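Carboxypeptidase 1 (Deinococcus radiodurans str. R1, PDB 5GIV) probably releases amino acids one by one from the C termini of peptides, as a zinc-dependent M32 metallocarboxypeptidase of broad specificity. Local coordinates at residues R300-L305 with S453-W458; I424-S429 with G487-Y492; A352-Y357 with R494-E499; Y357-I362 with Q391-R396. All coordinates share one frame; numbering follows the deposited sequence.

In the fold
From the N terminus, helix 292-306, carrying zinc ligand E296, supplies the first half of interaction 1. Interaction 3 opens at 352-357 and, sharing Y357, runs into interaction 4, the first to close, as 391-396 returns to 357-362; interaction 4 is nested inside the loops of interactions 1 and 3. Interaction 2 opens at 424-429. Interaction 1 then closes at 453-458, and interactions 2 and 3 close on consecutive turns of helix 487-501, so interaction 2 is nested in interaction 3 and both cross interaction 1. Among the links, N358 hydrogen-bonds to N426 and Y489, and E354 probably to Y492. They tie helices 292-306, 357-372, 420-439 and 487-501 to one another, and add 453-464 and 381-393.

Interaction 1. Residues R300-L305 with S453-W458; sequences RLWENL and SRLHGW
The indole of W302 reaches across to helix 453-464 and meets L455 with a face and H456 with an edge. With CG anti to its own carbonyl carbon (chi1 -70°), the ring extends toward the partner helix. Methyl CD2 of L455 sits over the six-membered ring in a CH-pi contact, 4.2 Å from the centroid and 25° off the normal, and its nearest ring atom is W302 CH2 at 3.8 Å. L455 CG is anti to the backbone N, which sends the branch toward W302, where the same methyl also lies 4.0 Å from L301 CD2. At the indole rim, H456 CB is 3.9 Å from W302 CZ2, the two side chains running nearly at right angles. The contact is purely apolar, and the indole N-H of W302 turns to the hydroxyl of Y464. The segment axes approach to 12.7 Å at 150°, a spacing spanned by these large side chains. On the same helix, E303 OE2 forms a salt bridge with R300 NH1, bent as a hydrogen bond, and bonds to H266 ND1, consistent with second-shell orientation of that zinc ligand. L272 of helix 257-275 touches both W302 and H456, while helix 443-448 packs L443 and F447 against L455.

Interaction 2. Residues I424-S429 with G487-Y492; sequences IGNVLS and GPYLKY
Y489 lays its phenol ring against the backbone of N426 and V427, joining helix 487-501 to helix 420-439 in the largely helical body of this M32 peptidase. The ring contacts are made on one face. V427 CA forms a CH-pi contact, 4.2 Å from the centroid and 24° off the normal, and the carbonyl carbon of N426 sits over the same face, offset toward the rim. The closest approach is a plain contact of N426 O with Y489 CD1, at 3.2 Å. Side-chain packing adds V427 CG2, which is 4.0 Å from Y489 CD2. The ring reaches this place because its CG is anti to the backbone N (chi1 -180°), which carries it over the backbone of N426 and V427. N426 approaches with CB, 3.6 Å from Y489 OH, and its amide plane is only 6° from that of the ring.

Polar groups meet mainly through intermediaries. One water accepts from Y489 N at 2.8 Å, in the first turn of helix 487-501, and donates to V427 O at 3.0 Å, bridging the two backbones. The amide of N358, on helix 357-372, bonds to both side chains: its OD1 to N426 ND2 and its ND2 to Y489 OH. This double link would hold both buried polar ends; the N426 side chain is about 5 Å from that of the zinc ligand E296.

Within helix 420-439, the hydroxyl of S429 turns back on the preceding turn, OG donating to N426 O at 2.7 Å, tilted from the carbonyl plane.

Interaction 3. Residues A352-Y357 with R494-E499; sequences ADELTY and RGKYGE
Carboxylate oxygen OE1 of E354 is gripped by two groups of helix 487-501, the ammonium of K496 and the hydroxyl of Y497. E354 follows D353 in an Asx turn leading up to helix 357-372. K496 NZ forms a salt bridge at 2.7 Å, meeting OE1 on the syn side but 30° out of the carboxylate plane; its fully extended chain carries the charge there, and NZ also bonds to N341 OD1 and Y492 OH. Y497 OH also donates to OE1, a bond modelled so short that its exact length is doubtful. The oxygen lies at the ring's edge, in its plane, although carboxylate and ring planes are 61° apart. Because Y492 OH bonds to OE2, both oxygens of this buried acid are held, and the nearby ammonium would be expected to stabilise its negative charge.

L355 covers a face of the Y497 ring: CG stands 4.1 Å from the centroid and 6° off the normal, with CD2 3.8 Å from Y497 CD1. D353 pins the turn: its OD1 accepts from L355 N at 2.6 Å and from T356 N at 2.9 Å, while OD2 takes T356 OG1 from above the carboxylate plane at 2.8 Å.

Interaction 4. Residues Y357-I362 with Q391-R396; sequences YNLHVI and QNLGLR
The imidazole of H360 carries methyl CD1 of L393 squarely over one face, 3.7 Å from the ring centroid and 13° off the normal, a close CH-pi contact. At the ring's edge, in its plane, lies the backbone oxygen of Y357. Although the CB of H360 points away from the partner segment, the chi1 of -62° puts CG anti to the carbonyl carbon and brings the ring back within reach of L393. Its ND1 is hydrogen-bonded to Y389 OH, which would hold the ring's rotation, and the Y389 ring meets it at about 65°.

The other methyl of L393, CD2, lies between L359 CB and H360 NE2 on the same helix, 3.8 Å from each. These are consecutive helices, the start of 357-372 packing against the last turn of 381-393, just before G394 leaves helical geometry with positive phi. L359 also reaches the backbone there: its CD1 is 3.5 Å from N392 O. N392 presents its side chain to the same surface, and its amide is held from outside the two segments, OD1 bonding to R180 of helix 169-193 and ND2 to T363 OG1, one residue beyond I362.

Interaction 1. Residues R300-L305 with S453-W458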
loop_
_atom_site.group_PDB
_atom_site.type_symbol
_atom_site.label_atom_id
_atom_site.label_comp_id
_atom_site.label_asym_id
_atom_site.label_seq_id
_atom_site.Cartn_x
_atom_site.Cartn_y
_atom_site.Cartn_z
ATOM N N ARG A 300 22.634 -8.983 9.882
ATOM C CA ARG A 300 23.251 -9.858 10.868
ATOM C C ARG A 300 24.013 -9.071 11.927
ATOM O O ARG A 300 24.114 -9.512 13.077
ATOM C CB ARG A 300 24.172 -10.851 10.168
ATOM C CG ARG A 300 23.410 -11.877 9.337
ATOM C CD ARG A 300 22.420 -12.652 10.202
ATOM N NE ARG A 300 21.989 -13.880 9.546
ATOM C CZ ARG A 300 21.200 -14.797 10.104
ATOM N NH1 ARG A 300 20.750 -14.633 11.346
ATOM N NH2 ARG A 300 20.882 -15.895 9.425
ATOM N N LEU A 301 24.574 -7.921 11.564
ATOM C CA LEU A 301 25.266 -7.121 12.560
ATOM C C LEU A 301 24.292 -6.649 13.636
ATOM O O LEU A 301 24.498 -6.893 14.833
ATOM C CB LEU A 301 25.966 -5.944 11.880
ATOM C CG LEU A 301 26.845 -5.012 12.727
ATOM C CD1 LEU A 301 27.911 -4.297 11.875
ATOM C CD2 LEU A 301 25.968 -3.990 13.473
ATOM N N TRP A 302 23.183 -6.032 13.220
ATOM C CA TRP A 302 22.229 -5.518 14.193
ATOM C C TRP A 302 21.438 -6.633 14.862
ATOM O O TRP A 302 21.042 -6.492 16.022
ATOM C CB TRP A 302 21.292 -4.515 13.530
ATOM C CG TRP A 302 21.982 -3.231 13.150
ATOM C CD1 TRP A 302 22.417 -2.865 11.907
ATOM C CD2 TRP A 302 22.358 -2.165 14.038
ATOM N NE1 TRP A 302 23.013 -1.626 11.961
ATOM C CE2 TRP A 302 22.990 -1.173 13.254
ATOM C CE3 TRP A 302 22.203 -1.944 15.410
ATOM C CZ2 TRP A 302 23.472 0.020 13.799
ATOM C CZ3 TRP A 302 22.685 -0.745 15.951
ATOM C CH2 TRP A 302 23.315 0.215 15.145
ATOM N N GLU A 303 21.222 -7.754 14.177
ATOM C CA GLU A 303 20.478 -8.844 14.797
ATOM C C GLU A 303 21.357 -9.631 15.765
ATOM O O GLU A 303 21.008 -9.784 16.939
ATOM C CB GLU A 303 19.899 -9.784 13.728
ATOM C CG GLU A 303 19.233 -11.042 14.291
ATOM C CD GLU A 303 19.149 -12.214 13.299
ATOM O OE1 GLU A 303 18.633 -13.282 13.684
ATOM O OE2 GLU A 303 19.589 -12.077 12.136
ATOM N N ASN A 304 22.510 -10.116 15.293
ATOM C CA ASN A 304 23.357 -11.023 16.083
ATOM C C ASN A 304 24.362 -10.258 16.938
ATOM O O ASN A 304 24.304 -10.296 18.170
ATOM C CB ASN A 304 24.097 -11.999 15.163
ATOM C CG ASN A 304 23.184 -13.046 14.545
ATOM O OD1 ASN A 304 22.099 -13.333 15.057
ATOM N ND2 ASN A 304 23.639 -13.643 13.447
ATOM N N LEU A 305 25.303 -9.573 16.292
ATOM C CA LEU A 305 26.397 -8.951 17.027
ATOM C C LEU A 305 25.867 -7.991 18.079
ATOM O O LEU A 305 26.376 -7.945 19.202
ATOM C CB LEU A 305 27.331 -8.235 16.052
ATOM C CG LEU A 305 28.177 -9.213 15.234
ATOM C CD1 LEU A 305 28.841 -8.495 14.101
ATOM C CD2 LEU A 305 29.221 -9.869 16.110
ATOM N N SER A 453 24.681 5.413 18.518
ATOM C CA SER A 453 25.044 6.421 17.536
ATOM C C SER A 453 26.471 6.257 17.029
ATOM O O SER A 453 26.745 6.556 15.858
ATOM C CB SER A 453 24.816 7.802 18.140
ATOM O OG SER A 453 25.495 7.914 19.370
ATOM N N ARG A 454 27.388 5.778 17.873
ATOM C CA ARG A 454 28.762 5.595 17.420
ATOM C C ARG A 454 28.876 4.413 16.466
ATOM O O ARG A 454 29.581 4.487 15.452
ATOM C CB ARG A 454 29.698 5.418 18.613
ATOM C CG ARG A 454 29.730 6.614 19.538
ATOM C CD ARG A 454 31.067 6.709 20.256
ATOM N NE ARG A 454 31.340 5.557 21.105
ATOM C CZ ARG A 454 32.554 5.234 21.537
ATOM N NH1 ARG A 454 33.604 5.965 21.171
ATOM N NH2 ARG A 454 32.726 4.172 22.314
ATOM N N LEU A 455 28.194 3.312 16.771
ATOM C CA LEU A 455 28.208 2.178 15.855
ATOM C C LEU A 455 27.478 2.521 14.561
ATOM O O LEU A 455 28.014 2.336 13.461
ATOM C CB LEU A 455 27.594 0.953 16.536
ATOM C CG LEU A 455 27.318 -0.256 15.639
ATOM C CD1 LEU A 455 28.605 -0.816 15.026
ATOM C CD2 LEU A 455 26.581 -1.337 16.426
ATOM N N HIS A 456 26.267 3.060 14.675
ATOM C CA HIS A 456 25.507 3.441 13.488
ATOM C C HIS A 456 26.225 4.525 12.694
ATOM O O HIS A 456 26.309 4.448 11.460
ATOM C CB HIS A 456 24.102 3.880 13.905
ATOM C CG HIS A 456 23.197 4.210 12.763
ATOM N ND1 HIS A 456 22.864 5.503 12.433
ATOM C CD2 HIS A 456 22.588 3.422 11.847
ATOM C CE1 HIS A 456 22.066 5.498 11.380
ATOM N NE2 HIS A 456 21.888 4.246 11.001
ATOM N N GLY A 457 26.776 5.531 13.384
ATOM C CA GLY A 457 27.510 6.576 12.686
ATOM C C GLY A 457 28.679 6.021 11.898
ATOM O O GLY A 457 28.873 6.362 10.727
ATOM N N TRP A 458 29.445 5.116 12.509
ATOM C CA TRP A 458 30.557 4.502 11.798
ATOM C C TRP A 458 30.068 3.751 10.560
ATOM O O TRP A 458 30.634 3.889 9.472
ATOM C CB TRP A 458 31.314 3.557 12.737
ATOM C CG TRP A 458 32.606 3.070 12.142
ATOM C CD1 TRP A 458 33.844 3.638 12.292
ATOM C CD2 TRP A 458 32.789 1.929 11.296
ATOM N NE1 TRP A 458 34.780 2.921 11.591
ATOM C CE2 TRP A 458 34.164 1.868 10.969
ATOM C CE3 TRP A 458 31.925 0.945 10.787
ATOM C CZ2 TRP A 458 34.697 0.866 10.162
ATOM C CZ3 TRP A 458 32.454 -0.052 9.983
ATOM C CH2 TRP A 458 33.827 -0.086 9.677
#

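Interaction 2. Residues I424-S429 with G487-Y492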
loop_
_atom_site.group_PDB
_atom_site.type_symbol
_atom_site.label_atom_id
_atom_site.label_comp_id
_atom_site.label_asym_id
_atom_site.label_seq_id
_atom_site.Cartn_x
_atom_site.Cartn_y
_atom_site.Cartn_z
ATOM N N ILE A 424 27.971 -15.175 3.321
ATOM C CA ILE A 424 28.837 -14.022 3.142
ATOM C C ILE A 424 28.435 -12.911 4.100
ATOM O O ILE A 424 29.287 -12.262 4.710
ATOM C CB ILE A 424 28.807 -13.579 1.665
ATOM C CG1 ILE A 424 29.302 -14.725 0.780
ATOM C CG2 ILE A 424 29.632 -12.319 1.453
ATOM C CD1 ILE A 424 29.165 -14.452 -0.696
ATOM N N GLY A 425 27.131 -12.680 4.256
ATOM C CA GLY A 425 26.678 -11.677 5.206
ATOM C C GLY A 425 27.078 -12.010 6.630
ATOM O O GLY A 425 27.474 -11.130 7.397
ATOM N N ASN A 426 26.982 -13.284 7.005
ATOM C CA ASN A 426 27.400 -13.681 8.344
ATOM C C ASN A 426 28.873 -13.349 8.568
ATOM O O ASN A 426 29.257 -12.818 9.622
ATOM C CB ASN A 426 27.157 -15.175 8.558
ATOM C CG ASN A 426 25.718 -15.497 8.893
ATOM O OD1 ASN A 426 24.998 -14.680 9.476
ATOM N ND2 ASN A 426 25.302 -16.717 8.563
ATOM N N VAL A 427 29.720 -13.682 7.591
ATOM C CA VAL A 427 31.147 -13.411 7.722
ATOM C C VAL A 427 31.387 -11.911 7.852
ATOM O O VAL A 427 32.030 -11.441 8.801
ATOM C CB VAL A 427 31.911 -14.003 6.524
ATOM C CG1 VAL A 427 33.378 -13.653 6.600
ATOM C CG2 VAL A 427 31.717 -15.511 6.456
ATOM N N LEU A 428 30.835 -11.135 6.917
ATOM C CA LEU A 428 31.112 -9.705 6.879
ATOM C C LEU A 428 30.556 -8.972 8.093
ATOM O O LEU A 428 31.092 -7.925 8.474
ATOM C CB LEU A 428 30.554 -9.106 5.590
ATOM C CG LEU A 428 31.327 -9.427 4.312
ATOM C CD1 LEU A 428 30.660 -8.791 3.108
ATOM C CD2 LEU A 428 32.773 -8.946 4.431
ATOM N N SER A 429 29.510 -9.506 8.729
ATOM C CA SER A 429 28.921 -8.820 9.877
ATOM C C SER A 429 29.955 -8.593 10.977
ATOM O O SER A 429 30.061 -7.488 11.522
ATOM C CB SER A 429 27.721 -9.609 10.415
ATOM O OG SER A 429 28.108 -10.839 10.999
ATOM N N GLY A 487 38.202 -14.523 9.521
ATOM C CA GLY A 487 38.924 -14.402 10.760
ATOM C C GLY A 487 38.093 -13.773 11.853
ATOM O O GLY A 487 37.812 -14.391 12.881
ATOM N N PRO A 488 37.688 -12.516 11.652
ATOM C CA PRO A 488 36.909 -11.835 12.701
ATOM C C PRO A 488 35.644 -12.590 13.065
ATOM O O PRO A 488 35.255 -12.627 14.241
ATOM C CB PRO A 488 36.612 -10.460 12.078
ATOM C CG PRO A 488 37.686 -10.279 11.035
ATOM C CD PRO A 488 37.953 -11.647 10.493
ATOM N N TYR A 489 35.007 -13.209 12.069
ATOM C CA TYR A 489 33.797 -13.991 12.300
ATOM C C TYR A 489 34.068 -15.185 13.204
ATOM O O TYR A 489 33.352 -15.402 14.187
ATOM C CB TYR A 489 33.223 -14.437 10.953
ATOM C CG TYR A 489 31.951 -15.257 11.008
ATOM C CD1 TYR A 489 30.807 -14.771 11.638
ATOM C CD2 TYR A 489 31.866 -16.486 10.351
ATOM C CE1 TYR A 489 29.635 -15.512 11.662
ATOM C CE2 TYR A 489 30.700 -17.230 10.365
ATOM C CZ TYR A 489 29.584 -16.736 11.017
ATOM O OH TYR A 489 28.422 -17.465 11.025
ATOM N N LEU A 490 35.099 -15.975 12.892
ATOM C CA LEU A 490 35.374 -17.158 13.701
ATOM C C LEU A 490 35.859 -16.775 15.089
ATOM O O LEU A 490 35.534 -17.447 16.074
ATOM C CB LEU A 490 36.389 -18.058 13.002
ATOM C CG LEU A 490 35.921 -18.624 11.657
ATOM C CD1 LEU A 490 36.995 -19.498 11.033
ATOM C CD2 LEU A 490 34.587 -19.388 11.804
ATOM N N LYS A 491 36.622 -15.689 15.194
ATOM C CA LYS A 491 37.055 -15.241 16.510
ATOM C C LYS A 491 35.866 -14.841 17.372
ATOM O O LYS A 491 35.809 -15.175 18.561
ATOM C CB LYS A 491 38.011 -14.057 16.380
ATOM C CG LYS A 491 38.478 -13.564 17.732
ATOM C CD LYS A 491 39.383 -12.350 17.645
ATOM C CE LYS A 491 39.677 -11.849 19.061
ATOM N NZ LYS A 491 40.341 -10.507 19.112
ATOM N N TYR A 492 34.890 -14.146 16.775
ATOM C CA TYR A 492 33.718 -13.697 17.516
ATOM C C TYR A 492 32.910 -14.874 18.050
ATOM O O TYR A 492 32.511 -14.883 19.218
ATOM C CB TYR A 492 32.855 -12.792 16.627
ATOM C CG TYR A 492 31.373 -12.835 16.947
ATOM C CD1 TYR A 492 30.887 -12.296 18.129
ATOM C CD2 TYR A 492 30.462 -13.390 16.055
ATOM C CE1 TYR A 492 29.552 -12.322 18.428
ATOM C CE2 TYR A 492 29.111 -13.422 16.344
ATOM C CZ TYR A 492 28.661 -12.887 17.538
ATOM O OH TYR A 492 27.324 -12.917 17.858
HETATM O O HOH W 1 34.906 -12.035 9.497
#

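Interaction 3. Residues A352-Y357 with R494-E499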
loop_
_atom_site.group_PDB
_atom_site.type_symbol
_atom_site.label_atom_id
_atom_site.label_comp_id
_atom_site.label_asym_id
_atom_site.label_seq_id
_atom_site.Cartn_x
_atom_site.Cartn_y
_atom_site.Cartn_z
ATOM N N ALA A 352 17.810 -21.191 12.002
ATOM C CA ALA A 352 18.969 -21.878 12.546
ATOM C C ALA A 352 19.858 -20.906 13.314
ATOM O O ALA A 352 19.922 -19.712 13.009
ATOM C CB ALA A 352 19.754 -22.568 11.428
ATOM N N ASP A 353 20.521 -21.433 14.339
ATOM C CA ASP A 353 21.324 -20.647 15.268
ATOM C C ASP A 353 22.610 -20.140 14.607
ATOM O O ASP A 353 22.952 -20.483 13.471
ATOM C CB ASP A 353 21.673 -21.491 16.481
ATOM C CG ASP A 353 22.492 -22.705 16.102
ATOM O OD1 ASP A 353 23.715 -22.562 15.918
ATOM O OD2 ASP A 353 21.908 -23.797 15.954
ATOM N N GLU A 354 23.364 -19.349 15.376
ATOM C CA GLU A 354 24.576 -18.732 14.853
ATOM C C GLU A 354 25.617 -19.763 14.437
ATOM O O GLU A 354 26.456 -19.480 13.572
ATOM C CB GLU A 354 25.185 -17.805 15.902
ATOM C CG GLU A 354 24.513 -16.452 16.030
ATOM C CD GLU A 354 25.306 -15.508 16.915
ATOM O OE1 GLU A 354 25.436 -15.804 18.122
ATOM O OE2 GLU A 354 25.813 -14.488 16.392
ATOM N N LEU A 355 25.608 -20.944 15.052
ATOM C CA LEU A 355 26.697 -21.881 14.822
ATOM C C LEU A 355 26.418 -22.862 13.690
ATOM O O LEU A 355 27.340 -23.224 12.951
ATOM C CB LEU A 355 27.017 -22.647 16.110
ATOM C CG LEU A 355 27.604 -21.818 17.252
ATOM C CD1 LEU A 355 28.065 -22.725 18.368
ATOM C CD2 LEU A 355 28.746 -20.933 16.739
ATOM N N THR A 356 25.184 -23.331 13.552
ATOM C CA THR A 356 24.855 -24.321 12.535
ATOM C C THR A 356 24.280 -23.715 11.261
ATOM O O THR A 356 24.107 -24.441 10.277
ATOM C CB THR A 356 23.873 -25.356 13.099
ATOM O OG1 THR A 356 22.617 -24.725 13.374
ATOM C CG2 THR A 356 24.429 -25.973 14.389
ATOM N N TYR A 357 24.024 -22.404 11.235
ATOM C CA TYR A 357 23.324 -21.805 10.101
ATOM C C TYR A 357 24.023 -22.112 8.783
ATOM O O TYR A 357 23.382 -22.509 7.803
ATOM C CB TYR A 357 23.199 -20.289 10.285
ATOM C CG TYR A 357 22.446 -19.624 9.141
ATOM C CD1 TYR A 357 23.108 -19.195 7.991
ATOM C CD2 TYR A 357 21.071 -19.456 9.202
ATOM C CE1 TYR A 357 22.417 -18.599 6.951
ATOM C CE2 TYR A 357 20.374 -18.864 8.163
ATOM C CZ TYR A 357 21.050 -18.443 7.044
ATOM O OH TYR A 357 20.347 -17.853 6.031
ATOM N N ARG A 494 33.824 -18.183 18.400
ATOM C CA ARG A 494 34.601 -18.967 19.356
ATOM C C ARG A 494 34.629 -18.280 20.715
ATOM O O ARG A 494 34.440 -18.927 21.754
ATOM C CB ARG A 494 36.018 -19.159 18.823
ATOM C CG ARG A 494 36.124 -20.154 17.684
ATOM C CD ARG A 494 37.535 -20.206 17.111
ATOM N NE ARG A 494 37.713 -21.339 16.204
ATOM C CZ ARG A 494 38.509 -21.330 15.133
ATOM N NH1 ARG A 494 39.207 -20.241 14.820
ATOM N NH2 ARG A 494 38.607 -22.415 14.372
ATOM N N GLY A 495 34.818 -16.962 20.726
ATOM C CA GLY A 495 34.828 -16.242 21.988
ATOM C C GLY A 495 33.466 -16.225 22.658
ATOM O O GLY A 495 33.349 -16.452 23.866
ATOM N N LYS A 496 32.417 -15.939 21.885
ATOM C CA LYS A 496 31.089 -15.816 22.476
ATOM C C LYS A 496 30.590 -17.154 23.012
ATOM O O LYS A 496 30.149 -17.248 24.165
ATOM C CB LYS A 496 30.113 -15.254 21.443
ATOM C CG LYS A 496 28.669 -15.205 21.921
ATOM C CD LYS A 496 27.752 -14.702 20.810
ATOM C CE LYS A 496 26.318 -14.646 21.292
ATOM N NZ LYS A 496 25.410 -14.124 20.255
ATOM N N TYR A 497 30.660 -18.203 22.190
ATOM C CA TYR A 497 30.114 -19.492 22.584
ATOM C C TYR A 497 31.079 -20.280 23.450
ATOM O O TYR A 497 30.641 -21.058 24.304
ATOM C CB TYR A 497 29.711 -20.275 21.333
ATOM C CG TYR A 497 28.459 -19.674 20.745
ATOM C CD1 TYR A 497 28.527 -18.651 19.806
ATOM C CD2 TYR A 497 27.202 -20.079 21.190
ATOM C CE1 TYR A 497 27.376 -18.078 19.303
ATOM C CE2 TYR A 497 26.051 -19.509 20.700
ATOM C CZ TYR A 497 26.138 -18.517 19.757
ATOM O OH TYR A 497 24.981 -17.955 19.282
ATOM N N GLY A 498 32.384 -20.064 23.283
ATOM C CA GLY A 498 33.324 -20.614 24.242
ATOM C C GLY A 498 33.013 -20.174 25.658
ATOM O O GLY A 498 33.064 -20.978 26.590
ATOM N N GLU A 499 32.639 -18.906 25.833
ATOM C CA GLU A 499 32.356 -18.388 27.166
ATOM C C GLU A 499 30.949 -18.739 27.642
ATOM O O GLU A 499 30.736 -18.905 28.850
ATOM C CB GLU A 499 32.561 -16.873 27.193
ATOM C CG GLU A 499 32.684 -16.288 28.594
ATOM C CD GLU A 499 31.345 -15.871 29.182
ATOM O OE1 GLU A 499 30.549 -15.239 28.448
ATOM O OE2 GLU A 499 31.082 -16.171 30.372
HETATM O O HOH W 2 22.553 -19.022 18.691
#

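Interaction 4. Residues Y357-I362 with Q391-R396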
loop_
_atom_site.group_PDB
_atom_site.type_symbol
_atom_site.label_atom_id
_atom_site.label_comp_id
_atom_site.label_asym_id
_atom_site.label_seq_id
_atom_site.Cartn_x
_atom_site.Cartn_y
_atom_site.Cartn_z
ATOM N N TYR A 357 24.024 -22.404 11.235
ATOM C CA TYR A 357 23.324 -21.805 10.101
ATOM C C TYR A 357 24.023 -22.112 8.783
ATOM O O TYR A 357 23.382 -22.509 7.803
ATOM C CB TYR A 357 23.199 -20.289 10.285
ATOM C CG TYR A 357 22.446 -19.624 9.141
ATOM C CD1 TYR A 357 23.108 -19.195 7.991
ATOM C CD2 TYR A 357 21.071 -19.456 9.202
ATOM C CE1 TYR A 357 22.417 -18.599 6.951
ATOM C CE2 TYR A 357 20.374 -18.864 8.163
ATOM C CZ TYR A 357 21.050 -18.443 7.044
ATOM O OH TYR A 357 20.347 -17.853 6.031
ATOM N N ASN A 358 25.337 -21.921 8.734
ATOM C CA ASN A 358 26.032 -22.004 7.456
ATOM C C ASN A 358 25.963 -23.399 6.851
ATOM O O ASN A 358 26.048 -23.537 5.625
ATOM C CB ASN A 358 27.477 -21.543 7.638
ATOM C CG ASN A 358 27.557 -20.104 8.117
ATOM O OD1 ASN A 358 26.885 -19.228 7.587
ATOM N ND2 ASN A 358 28.361 -19.859 9.136
ATOM N N LEU A 359 25.742 -24.427 7.667
ATOM C CA LEU A 359 25.611 -25.771 7.119
ATOM C C LEU A 359 24.400 -25.889 6.196
ATOM O O LEU A 359 24.400 -26.714 5.274
ATOM C CB LEU A 359 25.527 -26.782 8.263
ATOM C CG LEU A 359 26.754 -26.784 9.175
ATOM C CD1 LEU A 359 26.494 -27.585 10.428
ATOM C CD2 LEU A 359 27.950 -27.355 8.425
ATOM N N HIS A 360 23.360 -25.081 6.419
ATOM C CA HIS A 360 22.222 -25.085 5.503
ATOM C C HIS A 360 22.582 -24.443 4.167
ATOM O O HIS A 360 22.172 -24.933 3.105
ATOM C CB HIS A 360 21.027 -24.363 6.132
ATOM C CG HIS A 360 20.520 -24.996 7.392
ATOM N ND1 HIS A 360 19.451 -25.868 7.414
ATOM C CD2 HIS A 360 20.920 -24.859 8.677
ATOM C CE1 HIS A 360 19.223 -26.248 8.657
ATOM N NE2 HIS A 360 20.101 -25.654 9.443
ATOM N N VAL A 361 23.311 -23.324 4.202
ATOM C CA VAL A 361 23.714 -22.642 2.976
ATOM C C VAL A 361 24.638 -23.532 2.157
ATOM O O VAL A 361 24.486 -23.658 0.935
ATOM C CB VAL A 361 24.376 -21.291 3.308
ATOM C CG1 VAL A 361 24.963 -20.649 2.068
ATOM C CG2 VAL A 361 23.367 -20.360 3.956
ATOM N N ILE A 362 25.621 -24.148 2.819
ATOM C CA ILE A 362 26.540 -25.053 2.134
ATOM C C ILE A 362 25.774 -26.187 1.471
ATOM O O ILE A 362 26.036 -26.548 0.318
ATOM C CB ILE A 362 27.597 -25.594 3.111
ATOM C CG1 ILE A 362 28.448 -24.446 3.659
ATOM C CG2 ILE A 362 28.436 -26.681 2.433
ATOM C CD1 ILE A 362 29.410 -24.864 4.740
ATOM N N GLN A 391 24.149 -35.839 6.191
ATOM C CA GLN A 391 25.598 -35.695 6.216
ATOM C C GLN A 391 26.027 -34.416 6.927
ATOM O O GLN A 391 26.933 -34.445 7.764
ATOM C CB GLN A 391 26.132 -35.679 4.783
ATOM C CG GLN A 391 27.561 -35.164 4.663
ATOM C CD GLN A 391 28.015 -34.990 3.216
ATOM O OE1 GLN A 391 27.290 -35.326 2.272
ATOM N NE2 GLN A 391 29.197 -34.402 3.036
ATOM N N ASN A 392 25.352 -33.298 6.654
ATOM C CA ASN A 392 25.851 -32.013 7.124
ATOM C C ASN A 392 25.264 -31.576 8.454
ATOM O O ASN A 392 25.927 -30.848 9.196
ATOM C CB ASN A 392 25.599 -30.915 6.085
ATOM C CG ASN A 392 26.408 -31.117 4.819
ATOM O OD1 ASN A 392 27.489 -31.710 4.849
ATOM N ND2 ASN A 392 25.906 -30.592 3.704
ATOM N N LEU A 393 24.044 -31.986 8.778
ATOM C CA LEU A 393 23.413 -31.548 10.012
ATOM C C LEU A 393 23.024 -32.694 10.924
ATOM O O LEU A 393 22.531 -32.441 12.025
ATOM C CB LEU A 393 22.191 -30.686 9.694
ATOM C CG LEU A 393 22.630 -29.325 9.155
ATOM C CD1 LEU A 393 21.698 -28.816 8.072
ATOM C CD2 LEU A 393 22.696 -28.349 10.301
ATOM N N GLY A 394 23.224 -33.937 10.502
ATOM C CA GLY A 394 22.973 -35.072 11.359
ATOM C C GLY A 394 21.526 -35.482 11.511
ATOM O O GLY A 394 21.228 -36.331 12.356
ATOM N N LEU A 395 20.613 -34.931 10.726
ATOM C CA LEU A 395 19.229 -35.382 10.792
ATOM C C LEU A 395 18.558 -35.054 9.471
ATOM O O LEU A 395 19.096 -34.310 8.647
ATOM C CB LEU A 395 18.467 -34.736 11.949
ATOM C CG LEU A 395 17.949 -33.314 11.714
ATOM C CD1 LEU A 395 17.054 -32.875 12.856
ATOM C CD2 LEU A 395 19.080 -32.334 11.538
ATOM N N ARG A 396 17.370 -35.608 9.280
ATOM C CA ARG A 396 16.622 -35.366 8.061
ATOM C C ARG A 396 15.160 -35.105 8.394
ATOM O O ARG A 396 14.641 -35.566 9.416
ATOM C CB ARG A 396 16.769 -36.521 7.067
ATOM C CG ARG A 396 16.491 -37.892 7.603
ATOM C CD ARG A 396 16.054 -38.748 6.445
ATOM N NE ARG A 396 14.739 -38.316 5.962
ATOM C CZ ARG A 396 14.225 -38.651 4.782
ATOM N NH1 ARG A 396 14.922 -39.424 3.953
ATOM N NH2 ARG A 396 13.014 -38.211 4.435
#